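Local coordinates for protein coclaurine N-methyltransferase (Coptis japonica, PDB 6GKV) that catalyses transfer of the methyl group of S-adenosyl-L-methionine to the ring nitrogen of coclaurine and related tetrahydroisoquinolines in alkaloid biosynthesis, at residues Leu199-Lys204 and Glu226-Lys231; Tyr237-Asp242 and Phe246-Phe251; Met331-Tyr336 and Glu340-Ser345. All blocks are in the same frame, centred on the assembly; numbering follows the deposited sequence.

Interaction 1 of 3, residues Leu199-Lys204 and Glu226-Lys231; sequences LFEHMK and EHICHK. With SAH (S-adenosyl-L-homocysteine), chain C.
The carboxylate of Glu-201 stands nearly perpendicular to the His-227 ring, the planes 82° apart, but the two do not stack: it is CB of His-227 that meets the carboxylate, while the imidazole leads off and packs edge-to-face with Phe-264. What settles over the carboxylate instead is backbone. Ile-228 N donates to Glu-201 OE2 at 2.8 Å, a fairly straight bond (157° at the hydrogen) that arrives from above the carboxylate plane, 38° out of it. On the loop side, the His-202 ring meets the cofactor product obliquely, CD2 lying 3.9 Å from C8 of SAH, and Tyr-75 crosses the same ring at a steep angle.

Glu-201 reaches the strand through a chain bent at CB-CG. Ile-228 packs tightly against it: with CG1 placed between its own backbone N and carbonyl carbon, this branch turns to the glutamate and comes within 3.1 Å of Glu-201 OE2. The other oxygen is held through water 1, which donates to Glu-201 OE1 at 3.0 Å and to Glu-226 O at 2.7 Å, and accepts from Leu-199 N. Both oxygens of this buried carboxylate therefore have a donor.

These pieces belong to a beta-alpha-beta crossover of the Rossmann-like methyltransferase fold. The loop 199-204 leaves the C-terminal end of strand 191-197 and enters helix 206-215, and the chain returns on strand 221-230, parallel to and beside the first. Sited there, the loop also lines the SAH pocket: Leu-199 CD1 lies 3.4 Å from O4' of the ribose, and Met-203 CE is 3.7 Å from the adenine N6. Within the strand, His-227 ND1 donates to Ile-228 O at 3.0 Å, while Glu-226 turns its carboxylate away toward Tyr-115 and His-346.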
loop_
_atom_site.group_PDB
_atom_site.type_symbol
_atom_site.label_atom_id
_atom_site.label_comp_id
_atom_site.label_asym_id
_atom_site.label_seq_id
_atom_site.Cartn_x
_atom_site.Cartn_y
_atom_site.Cartn_z
ATOM N N LEU A 199 9.550 -14.452 -8.857
ATOM C CA LEU A 199 10.814 -14.204 -9.537
ATOM C C LEU A 199 11.483 -12.966 -8.963
ATOM O O LEU A 199 12.699 -12.938 -8.766
ATOM C CB LEU A 199 10.591 -14.024 -11.032
ATOM C CG LEU A 199 11.801 -13.522 -11.825
ATOM C CD1 LEU A 199 12.847 -14.627 -11.965
ATOM C CD2 LEU A 199 11.379 -12.976 -13.183
ATOM N N PHE A 200 10.666 -11.959 -8.670
ATOM C CA PHE A 200 11.125 -10.639 -8.224
ATOM C C PHE A 200 11.908 -10.664 -6.939
ATOM O O PHE A 200 12.757 -9.794 -6.717
ATOM C CB PHE A 200 9.923 -9.688 -8.048
ATOM C CG PHE A 200 9.415 -9.103 -9.332
ATOM C CD1 PHE A 200 9.552 -9.790 -10.534
ATOM C CD2 PHE A 200 8.847 -7.837 -9.351
ATOM C CE1 PHE A 200 9.100 -9.234 -11.741
ATOM C CE2 PHE A 200 8.398 -7.266 -10.561
ATOM C CZ PHE A 200 8.524 -7.966 -11.752
ATOM N N GLU A 201 11.621 -11.653 -6.089
ATOM C CA GLU A 201 12.365 -11.859 -4.844
ATOM C C GLU A 201 13.889 -11.982 -5.044
ATOM O O GLU A 201 14.670 -11.770 -4.105
ATOM C CB GLU A 201 11.843 -13.111 -4.121
ATOM C CG GLU A 201 10.404 -12.969 -3.555
ATOM C CD GLU A 201 9.334 -13.512 -4.488
ATOM O OE1 GLU A 201 9.443 -13.324 -5.710
ATOM O OE2 GLU A 201 8.387 -14.162 -3.996
ATOM N N HIS A 202 14.292 -12.332 -6.267
ATOM C CA HIS A 202 15.699 -12.482 -6.659
ATOM C C HIS A 202 16.247 -11.252 -7.364
ATOM O O HIS A 202 17.437 -11.159 -7.658
ATOM C CB HIS A 202 15.844 -13.681 -7.582
ATOM C CG HIS A 202 15.459 -14.978 -6.948
ATOM N ND1 HIS A 202 16.042 -15.437 -5.785
ATOM C CD2 HIS A 202 14.567 -15.926 -7.323
ATOM C CE1 HIS A 202 15.522 -16.610 -5.468
ATOM N NE2 HIS A 202 14.627 -16.929 -6.386
ATOM N N MET A 203 15.350 -10.318 -7.666
ATOM C CA MET A 203 15.720 -9.108 -8.382
ATOM C C MET A 203 15.959 -7.993 -7.396
ATOM O O MET A 203 15.778 -8.185 -6.204
ATOM C CB MET A 203 14.634 -8.715 -9.381
ATOM C CG MET A 203 14.193 -9.852 -10.273
ATOM S SD MET A 203 15.499 -10.423 -11.382
ATOM C CE MET A 203 15.475 -12.188 -11.067
ATOM N N LYS A 204 16.360 -6.831 -7.905
ATOM C CA LYS A 204 16.640 -5.679 -7.071
ATOM C C LYS A 204 15.897 -4.458 -7.595
ATOM O O LYS A 204 14.864 -4.071 -7.050
ATOM C CB LYS A 204 18.142 -5.397 -7.020
ATOM C CG LYS A 204 18.970 -6.533 -6.445
ATOM C CD LYS A 204 18.517 -6.885 -5.032
ATOM C CE LYS A 204 19.404 -7.970 -4.403
ATOM N NZ LYS A 204 18.721 -8.589 -3.234
ATOM N N GLU A 226 2.945 -12.949 -8.748
ATOM C CA GLU A 226 2.913 -13.501 -7.400
ATOM C C GLU A 226 4.283 -13.329 -6.733
ATOM O O GLU A 226 5.327 -13.647 -7.326
ATOM C CB GLU A 226 2.518 -14.981 -7.402
ATOM C CG GLU A 226 2.420 -15.586 -5.985
ATOM C CD GLU A 226 2.173 -17.100 -5.982
ATOM O OE1 GLU A 226 1.017 -17.525 -6.170
ATOM O OE2 GLU A 226 3.131 -17.874 -5.793
ATOM N N HIS A 227 4.274 -12.807 -5.506
ATOM C CA HIS A 227 5.480 -12.753 -4.707
ATOM C C HIS A 227 5.134 -13.049 -3.275
ATOM O O HIS A 227 4.083 -12.650 -2.801
ATOM C CB HIS A 227 6.158 -11.397 -4.794
ATOM C CG HIS A 227 5.309 -10.266 -4.316
ATOM N ND1 HIS A 227 5.402 -9.758 -3.038
ATOM C CD2 HIS A 227 4.366 -9.527 -4.947
ATOM C CE1 HIS A 227 4.555 -8.753 -2.903
ATOM N NE2 HIS A 227 3.914 -8.590 -4.046
ATOM N N ILE A 228 6.008 -13.756 -2.580
ATOM C CA ILE A 228 5.782 -13.942 -1.172
ATOM C C ILE A 228 6.071 -12.582 -0.535
ATOM O O ILE A 228 6.734 -11.750 -1.152
ATOM C CB ILE A 228 6.658 -15.078 -0.603
ATOM C CG1 ILE A 228 8.121 -14.875 -0.994
ATOM C CG2 ILE A 228 6.177 -16.402 -1.165
ATOM C CD1 ILE A 228 8.894 -13.992 -0.063
ATOM N N CYS A 229 5.570 -12.340 0.675
ATOM C CA CYS A 229 5.768 -11.041 1.316
ATOM C C CYS A 229 5.632 -11.136 2.821
ATOM O O CYS A 229 5.250 -12.192 3.349
ATOM C CB CYS A 229 4.756 -10.039 0.785
ATOM S SG CYS A 229 3.091 -10.485 1.279
ATOM N N HIS A 230 5.975 -10.050 3.516
ATOM C CA HIS A 230 5.402 -9.835 4.830
ATOM C C HIS A 230 4.310 -8.777 4.695
ATOM O O HIS A 230 4.441 -7.835 3.912
ATOM C CB HIS A 230 6.430 -9.400 5.868
ATOM C CG HIS A 230 5.818 -9.186 7.221
ATOM N ND1 HIS A 230 5.346 -7.962 7.637
ATOM C CD2 HIS A 230 5.534 -10.066 8.218
ATOM C CE1 HIS A 230 4.836 -8.087 8.856
ATOM N NE2 HIS A 230 4.938 -9.350 9.227
ATOM N N LYS A 231 3.237 -8.914 5.455
ATOM C CA LYS A 231 2.065 -8.067 5.217
ATOM C C LYS A 231 2.359 -6.572 5.379
ATOM O O LYS A 231 1.732 -5.744 4.736
ATOM C CB LYS A 231 0.919 -8.471 6.137
ATOM C CG LYS A 231 1.069 -8.084 7.613
ATOM C CD LYS A 231 -0.262 -8.358 8.331
ATOM C CE LYS A 231 -0.117 -8.432 9.840
ATOM N NZ LYS A 231 -1.283 -9.133 10.453
HETATM N N SAH C . 8.045 -19.872 -11.420
HETATM C CA SAH C . 8.422 -21.240 -11.095
HETATM C CB SAH C . 9.663 -21.267 -10.213
HETATM C CG SAH C . 9.810 -20.107 -9.232
HETATM S SD SAH C . 11.433 -20.140 -8.421
HETATM C C SAH C . 7.295 -21.986 -10.398
HETATM O O SAH C . 6.366 -21.328 -9.926
HETATM O OXT SAH C . 7.295 -23.225 -10.294
HETATM C "C5'" SAH C . 12.090 -18.770 -9.412
HETATM C "C4'" SAH C . 12.273 -19.089 -10.901
HETATM O "O4'" SAH C . 12.833 -17.977 -11.581
HETATM C "C3'" SAH C . 13.213 -20.263 -11.141
HETATM O "O3'" SAH C . 12.743 -21.001 -12.241
HETATM C "C2'" SAH C . 14.525 -19.643 -11.552
HETATM O "O2'" SAH C . 15.172 -20.506 -12.454
HETATM C "C1'" SAH C . 14.061 -18.341 -12.201
HETATM N N9 SAH C . 15.056 -17.249 -12.108
HETATM C C8 SAH C . 15.702 -16.769 -10.988
HETATM N N7 SAH C . 16.531 -15.762 -11.368
HETATM C C5 SAH C . 16.425 -15.593 -12.716
HETATM C C6 SAH C . 17.042 -14.725 -13.624
HETATM N N6 SAH C . 17.939 -13.822 -13.218
HETATM N N1 SAH C . 16.717 -14.808 -14.966
HETATM C C2 SAH C . 15.797 -15.746 -15.402
HETATM N N3 SAH C . 15.191 -16.599 -14.502
HETATM C C4 SAH C . 15.504 -16.524 -13.185
HETATM O O HOH W 1 7.662 -12.417 -8.006
#

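Interaction 2 of 3, residues Tyr237-Asp242 and Phe246-Phe251; sequences YEPLDD and FTEYVF. With F2W (6,7-dimethoxy-2-methyl-1,2,3,4-tetrahydroisoquinolin-2-ium), chain D.
Thr-247 sets its methyl squarely on the ring of Tyr-237. CG2 sits 3.6 Å from the ring centroid and only 11° off the normal, a CH-pi contact over the middle of the face. The threonine is turned for this, with CG2 anti to its backbone N; the same rotation puts OG1 beside that N, where it bonds to Asp-244. The carbonyl follows the methyl, and Thr-247 O lies 3.4 Å from Tyr-237 CD2.

Phe-246 meets the tyrosine differently. Its CE2 lies near the plane of the Tyr-237 ring, off the phenol end, 3.1 Å from Tyr-237 OH, and the hydroxyl in turn approaches the phenylalanine ring obliquely, so the two rings do not stack. At the more exposed end of the contact the carboxylate of Glu-248, carried out on an extended chain, meets the CG-CD side of Pro-239, with OE2 3.4 Å from CD of the proline.

Phe-251 turns to the bound N-methylheliamine, F2W. The edge of its ring points at the dimethoxy-substituted aromatic ring, CZ to CAB being 3.5 Å, while Val-250 CG1 covers one face of the phenylalanine. Phe-251 thus lines the pocket that holds N-methylheliamine, probably the site of the alkaloid substrate.

Both segments belong to the irregular excursion between the short strands 235-236 and 257-258. Tyr-237 and Phe-246 pack against helix 313-335, through Met-333 and Ser-329 respectively, and Leu-240 and Thr-247 lean on Arg-35 of helix 21-39.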
loop_
_atom_site.group_PDB
_atom_site.type_symbol
_atom_site.label_atom_id
_atom_site.label_comp_id
_atom_site.label_asym_id
_atom_site.label_seq_id
_atom_site.Cartn_x
_atom_site.Cartn_y
_atom_site.Cartn_z
ATOM N N TYR A 237 17.005 -9.804 2.387
ATOM C CA TYR A 237 17.232 -10.950 3.281
ATOM C C TYR A 237 18.717 -10.979 3.653
ATOM O O TYR A 237 19.490 -11.742 3.091
ATOM C CB TYR A 237 16.721 -12.286 2.664
ATOM C CG TYR A 237 16.041 -13.117 3.745
ATOM C CD1 TYR A 237 15.336 -12.453 4.730
ATOM C CD2 TYR A 237 16.046 -14.529 3.775
ATOM C CE1 TYR A 237 14.727 -13.096 5.745
ATOM C CE2 TYR A 237 15.366 -15.214 4.827
ATOM C CZ TYR A 237 14.722 -14.472 5.804
ATOM O OH TYR A 237 14.050 -15.012 6.884
ATOM N N GLU A 238 19.085 -10.081 4.577
ATOM C CA GLU A 238 20.422 -9.983 5.185
ATOM C C GLU A 238 20.295 -10.145 6.701
ATOM O O GLU A 238 19.318 -9.699 7.271
ATOM C CB GLU A 238 21.091 -8.633 4.892
ATOM C CG GLU A 238 21.040 -8.155 3.451
ATOM C CD GLU A 238 21.388 -6.669 3.298
ATOM O OE1 GLU A 238 21.439 -5.950 4.322
ATOM O OE2 GLU A 238 21.606 -6.221 2.145
ATOM N N PRO A 239 21.297 -10.757 7.366
ATOM C CA PRO A 239 21.189 -11.054 8.811
ATOM C C PRO A 239 20.839 -9.844 9.695
ATOM O O PRO A 239 21.361 -8.755 9.448
ATOM C CB PRO A 239 22.591 -11.585 9.160
ATOM C CG PRO A 239 23.102 -12.137 7.869
ATOM C CD PRO A 239 22.572 -11.236 6.794
ATOM N N LEU A 240 19.973 -10.043 10.695
ATOM C CA LEU A 240 19.662 -8.993 11.669
ATOM C C LEU A 240 20.922 -8.546 12.351
ATOM O O LEU A 240 21.301 -7.374 12.332
ATOM C CB LEU A 240 18.698 -9.481 12.742
ATOM C CG LEU A 240 17.286 -9.836 12.343
ATOM C CD1 LEU A 240 16.611 -10.574 13.471
ATOM C CD2 LEU A 240 16.618 -8.554 12.097
ATOM N N ASP A 241 21.544 -9.532 12.984
ATOM C CA ASP A 241 22.804 -9.379 13.672
ATOM C C ASP A 241 23.552 -10.712 13.577
ATOM O O ASP A 241 23.061 -11.653 12.952
ATOM C CB ASP A 241 22.584 -8.961 15.124
ATOM C CG ASP A 241 21.708 -9.936 15.896
ATOM O OD1 ASP A 241 21.296 -10.985 15.351
ATOM O OD2 ASP A 241 21.438 -9.657 17.078
ATOM N N ASP A 242 24.722 -10.789 14.207
ATOM C CA ASP A 242 25.548 -11.989 14.163
ATOM C C ASP A 242 24.841 -13.234 14.699
ATOM O O ASP A 242 25.101 -14.342 14.228
ATOM C CB ASP A 242 26.840 -11.752 14.940
ATOM C CG ASP A 242 27.712 -10.695 14.299
ATOM O OD1 ASP A 242 28.319 -10.994 13.247
ATOM O OD2 ASP A 242 27.784 -9.568 14.837
ATOM N N PHE A 246 19.406 -17.768 10.864
ATOM C CA PHE A 246 18.290 -18.216 10.018
ATOM C C PHE A 246 18.256 -17.541 8.637
ATOM O O PHE A 246 17.876 -18.154 7.619
ATOM C CB PHE A 246 16.956 -17.970 10.759
ATOM C CG PHE A 246 15.715 -18.293 9.934
ATOM C CD1 PHE A 246 15.308 -19.606 9.744
ATOM C CD2 PHE A 246 14.949 -17.283 9.384
ATOM C CE1 PHE A 246 14.182 -19.905 8.997
ATOM C CE2 PHE A 246 13.839 -17.579 8.630
ATOM C CZ PHE A 246 13.454 -18.891 8.444
ATOM N N THR A 247 18.638 -16.272 8.592
ATOM C CA THR A 247 18.454 -15.510 7.362
ATOM C C THR A 247 19.272 -16.094 6.212
ATOM O O THR A 247 18.798 -16.142 5.079
ATOM C CB THR A 247 18.807 -14.024 7.565
ATOM O OG1 THR A 247 17.982 -13.485 8.610
ATOM C CG2 THR A 247 18.545 -13.242 6.299
ATOM N N GLU A 248 20.483 -16.576 6.497
ATOM C CA GLU A 248 21.308 -17.178 5.441
ATOM C C GLU A 248 21.353 -18.704 5.444
ATOM O O GLU A 248 22.053 -19.300 4.639
ATOM C CB GLU A 248 22.727 -16.635 5.518
ATOM C CG GLU A 248 22.871 -15.282 4.869
ATOM C CD GLU A 248 24.154 -14.587 5.247
ATOM O OE1 GLU A 248 24.959 -15.197 5.978
ATOM O OE2 GLU A 248 24.348 -13.427 4.826
ATOM N N TYR A 249 20.612 -19.325 6.356
ATOM C CA TYR A 249 20.490 -20.783 6.441
ATOM C C TYR A 249 20.150 -21.426 5.091
ATOM O O TYR A 249 20.756 -22.412 4.725
ATOM C CB TYR A 249 19.415 -21.112 7.477
ATOM C CG TYR A 249 19.039 -22.555 7.808
ATOM C CD1 TYR A 249 19.993 -23.587 7.942
ATOM C CD2 TYR A 249 17.714 -22.854 8.115
ATOM C CE1 TYR A 249 19.591 -24.895 8.316
ATOM C CE2 TYR A 249 17.312 -24.126 8.483
ATOM C CZ TYR A 249 18.236 -25.143 8.593
ATOM O OH TYR A 249 17.750 -26.384 8.972
ATOM N N VAL A 250 19.191 -20.866 4.354
ATOM C CA VAL A 250 18.650 -21.524 3.157
ATOM C C VAL A 250 19.100 -20.885 1.832
ATOM O O VAL A 250 19.575 -21.582 0.928
ATOM C CB VAL A 250 17.113 -21.538 3.201
ATOM C CG1 VAL A 250 16.534 -21.826 1.842
ATOM C CG2 VAL A 250 16.639 -22.570 4.193
ATOM N N PHE A 251 18.931 -19.570 1.724
ATOM C CA PHE A 251 19.276 -18.828 0.519
ATOM C C PHE A 251 20.631 -18.143 0.664
ATOM O O PHE A 251 20.908 -17.539 1.699
ATOM C CB PHE A 251 18.210 -17.777 0.201
ATOM C CG PHE A 251 16.835 -18.347 0.001
ATOM C CD1 PHE A 251 15.966 -18.505 1.081
ATOM C CD2 PHE A 251 16.415 -18.740 -1.263
ATOM C CE1 PHE A 251 14.714 -19.045 0.900
ATOM C CE2 PHE A 251 15.151 -19.275 -1.451
ATOM C CZ PHE A 251 14.301 -19.431 -0.370
HETATM C CAM F2W D . 11.054 -21.965 1.748
HETATM O OAK F2W D . 11.118 -20.531 1.926
HETATM C CAB F2W D . 11.025 -19.898 0.711
HETATM C CAA F2W D . 10.845 -20.577 -0.499
HETATM C CAF F2W D . 10.778 -19.831 -1.673
HETATM C CAJ F2W D . 10.564 -20.411 -2.911
HETATM C CAI F2W D . 11.022 -19.614 -4.174
HETATM N NAH F2W D . 10.286 -18.343 -4.089
HETATM C CAO F2W D . 10.952 -17.536 -5.131
HETATM C CAG F2W D . 10.839 -17.828 -2.833
HETATM C CAE F2W D . 10.806 -18.463 -1.632
HETATM C CAD F2W D . 11.018 -17.789 -0.433
HETATM C CAC F2W D . 11.086 -18.514 0.744
HETATM O OAL F2W D . 11.285 -17.963 1.982
HETATM C CAN F2W D . 11.357 -16.529 2.103
#

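Interaction 3 of 3, residues Met331-Tyr336 and Glu340-Ser345; sequences MEMFGY and EEWMAS. With F2W (6,7-dimethoxy-2-methyl-1,2,3,4-tetrahydroisoquinolin-2-ium), chain D.
Helix 331-335 and strand 342-345 pass 7.2 Å apart at an angle of 72°, joined by a short connection. The backbones come closest at Phe-334 and Trp-342, whose CA atoms are 5.0 Å apart. The carbonyls of these two residues are neighbouring acceptors and cannot bond each other; water 2 sits beside them and accepts from Glu-341 N at 3.0 Å. Phe-334 O and Tyr-336 O are both in reach of its protons, among more acceptors than the water can serve.

Trp-342 carries most of the side-chain contact. Met-333 runs across its indole at about a right angle, CG lying over one face toward the rim of the ring system and SD over the five-membered ring, 4.6 Å from its centroid and 15° off the normal: a Met-aromatic contact. With CG anti to its backbone N, the methionine passes over the tryptophan before bending at the sulfur, which comes within 3.6 Å of the methoxy carbon CAN of F2W. Met-333 O comes close to the rim of the six-membered ring, 3.1 Å from Trp-342 CE3 and tilted out of the indole plane.

The strand is the C-terminal one of the methyltransferase sheet, running antiparallel to both its neighbours in the 3-2-1-4-5-7-6 order characteristic of this class of enzyme, and the helix brings residues of the N-methylheliamine pocket up to its start.

Phe-334 has Trp-342 CB over one face, at 4.1 Å from CD2, while its rim faces F2W, with CE1 3.7 Å from OAL; Phe-284 packs edge-to-face with it. Tyr-336 lies alongside Trp-342, pointing the same way, and takes CG of Glu-341 at its ring edge. The polar ends of Trp-342 and Glu-341 are taken up by other residues: NE1 by Tyr-235, OE1 by Tyr-40 and His-230.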
loop_
_atom_site.group_PDB
_atom_site.type_symbol
_atom_site.label_atom_id
_atom_site.label_comp_id
_atom_site.label_asym_id
_atom_site.label_seq_id
_atom_site.Cartn_x
_atom_site.Cartn_y
_atom_site.Cartn_z
ATOM N N MET A 331 7.993 -23.847 6.263
ATOM C CA MET A 331 6.899 -24.179 7.178
ATOM C C MET A 331 6.702 -23.157 8.299
ATOM O O MET A 331 5.614 -22.656 8.510
ATOM C CB MET A 331 7.122 -25.545 7.811
ATOM C CG MET A 331 6.439 -26.671 7.088
ATOM S SD MET A 331 6.771 -28.234 7.913
ATOM C CE MET A 331 5.935 -27.985 9.452
ATOM N N GLU A 332 7.765 -22.861 9.020
ATOM C CA GLU A 332 7.637 -22.045 10.204
ATOM C C GLU A 332 7.479 -20.577 9.865
ATOM O O GLU A 332 6.815 -19.846 10.587
ATOM C CB GLU A 332 8.850 -22.230 11.116
ATOM C CG GLU A 332 8.967 -23.601 11.750
ATOM C CD GLU A 332 7.720 -24.028 12.467
ATOM O OE1 GLU A 332 7.295 -23.306 13.404
ATOM O OE2 GLU A 332 7.168 -25.094 12.099
ATOM N N MET A 333 8.116 -20.132 8.790
ATOM C CA MET A 333 8.107 -18.721 8.473
ATOM C C MET A 333 6.714 -18.307 8.002
ATOM O O MET A 333 6.118 -17.369 8.518
ATOM C CB MET A 333 9.159 -18.406 7.415
ATOM C CG MET A 333 8.913 -17.112 6.734
ATOM S SD MET A 333 10.037 -16.651 5.447
ATOM C CE MET A 333 11.165 -15.863 6.464
ATOM N N PHE A 334 6.188 -19.036 7.030
ATOM C CA PHE A 334 4.896 -18.719 6.477
ATOM C C PHE A 334 3.728 -19.144 7.354
ATOM O O PHE A 334 2.680 -18.526 7.306
ATOM C CB PHE A 334 4.799 -19.324 5.092
ATOM C CG PHE A 334 5.648 -18.598 4.116
ATOM C CD1 PHE A 334 6.989 -18.954 3.942
ATOM C CD2 PHE A 334 5.144 -17.488 3.440
ATOM C CE1 PHE A 334 7.800 -18.248 3.078
ATOM C CE2 PHE A 334 5.956 -16.770 2.572
ATOM C CZ PHE A 334 7.275 -17.151 2.390
ATOM N N GLY A 335 3.903 -20.180 8.163
ATOM C CA GLY A 335 2.839 -20.599 9.066
ATOM C C GLY A 335 2.827 -19.813 10.363
ATOM O O GLY A 335 1.918 -19.986 11.169
ATOM N N TYR A 336 3.821 -18.941 10.562
ATOM C CA TYR A 336 3.924 -18.148 11.792
ATOM C C TYR A 336 2.635 -17.375 12.077
ATOM O O TYR A 336 1.983 -16.858 11.136
ATOM C CB TYR A 336 5.109 -17.176 11.710
ATOM C CG TYR A 336 5.589 -16.700 13.070
ATOM C CD1 TYR A 336 6.426 -17.499 13.842
ATOM C CD2 TYR A 336 5.203 -15.464 13.591
ATOM C CE1 TYR A 336 6.864 -17.085 15.077
ATOM C CE2 TYR A 336 5.654 -15.034 14.845
ATOM C CZ TYR A 336 6.480 -15.861 15.575
ATOM O OH TYR A 336 6.941 -15.465 16.808
ATOM N N GLU A 340 -0.598 -15.102 9.234
ATOM C CA GLU A 340 -1.000 -13.711 9.098
ATOM C C GLU A 340 0.176 -12.771 9.297
ATOM O O GLU A 340 0.001 -11.628 9.696
ATOM C CB GLU A 340 -2.129 -13.400 10.103
ATOM C CG GLU A 340 -3.454 -14.033 9.692
ATOM C CD GLU A 340 -3.996 -13.405 8.393
ATOM O OE1 GLU A 340 -3.904 -12.161 8.255
ATOM O OE2 GLU A 340 -4.497 -14.140 7.501
ATOM N N GLU A 341 1.379 -13.271 9.034
ATOM C CA GLU A 341 2.580 -12.445 9.046
ATOM C C GLU A 341 3.260 -12.474 7.668
ATOM O O GLU A 341 3.207 -11.508 6.911
ATOM C CB GLU A 341 3.548 -12.915 10.131
ATOM C CG GLU A 341 3.010 -12.774 11.551
ATOM C CD GLU A 341 2.835 -11.329 11.985
ATOM O OE1 GLU A 341 3.334 -10.429 11.297
ATOM O OE2 GLU A 341 2.213 -11.082 13.035
ATOM N N TRP A 342 3.932 -13.582 7.374
ATOM C CA TRP A 342 4.548 -13.793 6.073
ATOM C C TRP A 342 3.544 -14.541 5.218
ATOM O O TRP A 342 2.879 -15.470 5.700
ATOM C CB TRP A 342 5.868 -14.564 6.208
ATOM C CG TRP A 342 6.978 -13.738 6.819
ATOM C CD1 TRP A 342 7.746 -12.814 6.178
ATOM C CD2 TRP A 342 7.421 -13.752 8.189
ATOM N NE1 TRP A 342 8.649 -12.258 7.058
ATOM C CE2 TRP A 342 8.476 -12.813 8.277
ATOM C CE3 TRP A 342 7.060 -14.495 9.314
ATOM C CZ2 TRP A 342 9.157 -12.592 9.487
ATOM C CZ3 TRP A 342 7.754 -14.267 10.508
ATOM C CH2 TRP A 342 8.783 -13.321 10.583
ATOM N N MET A 343 3.418 -14.127 3.960
ATOM C CA MET A 343 2.350 -14.625 3.113
ATOM C C MET A 343 2.607 -14.355 1.637
ATOM O O MET A 343 3.707 -13.948 1.245
ATOM C CB MET A 343 1.015 -13.992 3.532
ATOM C CG MET A 343 1.078 -12.457 3.685
ATOM S SD MET A 343 -0.475 -11.707 4.263
ATOM C CE MET A 343 -0.343 -11.890 6.035
ATOM N N ALA A 344 1.569 -14.572 0.836
ATOM C CA ALA A 344 1.635 -14.406 -0.607
ATOM C C ALA A 344 0.735 -13.281 -1.120
ATOM O O ALA A 344 -0.421 -13.134 -0.717
ATOM C CB ALA A 344 1.278 -15.710 -1.295
ATOM N N SER A 345 1.296 -12.488 -2.026
ATOM C CA SER A 345 0.609 -11.362 -2.660
ATOM C C SER A 345 0.430 -11.564 -4.153
ATOM O O SER A 345 1.390 -11.905 -4.866
ATOM C CB SER A 345 1.397 -10.077 -2.407
ATOM O OG SER A 345 0.864 -8.976 -3.125
HETATM C CAM F2W D . 11.054 -21.965 1.748
HETATM O OAK F2W D . 11.118 -20.531 1.926
HETATM C CAB F2W D . 11.025 -19.898 0.711
HETATM C CAA F2W D . 10.845 -20.577 -0.499
HETATM C CAF F2W D . 10.778 -19.831 -1.673
HETATM C CAJ F2W D . 10.564 -20.411 -2.911
HETATM C CAI F2W D . 11.022 -19.614 -4.174
HETATM N NAH F2W D . 10.286 -18.343 -4.089
HETATM C CAO F2W D . 10.952 -17.536 -5.131
HETATM C CAG F2W D . 10.839 -17.828 -2.833
HETATM C CAE F2W D . 10.806 -18.463 -1.632
HETATM C CAD F2W D . 11.018 -17.789 -0.433
HETATM C CAC F2W D . 11.086 -18.514 0.744
HETATM O OAL F2W D . 11.285 -17.963 1.982
HETATM C CAN F2W D . 11.357 -16.529 2.103
HETATM O O HOH W 2 2.724 -15.925 8.943
#

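How the interactions relate
Interactions 1 and 3 are buried and share one sheet, since strands 221-230 and 342-350 are neighbours in it; between them Lys-231 packs on Met-343. Interaction 2 lies farther from the centre of the chain, about 17 Å between centres, and its edge reaches solvent. The chemistry follows the place. Interaction 1 stands between the SAH and N-methylheliamine pockets and joins loop to strand with a buried carboxylate, a backbone N-H and a water, whereas 2 and 3 depend mainly on carbon, sulfur and aromatic groups. Those two meet where Met-333 packs against Tyr-237 and Phe-246, and both touch N-methylheliamine.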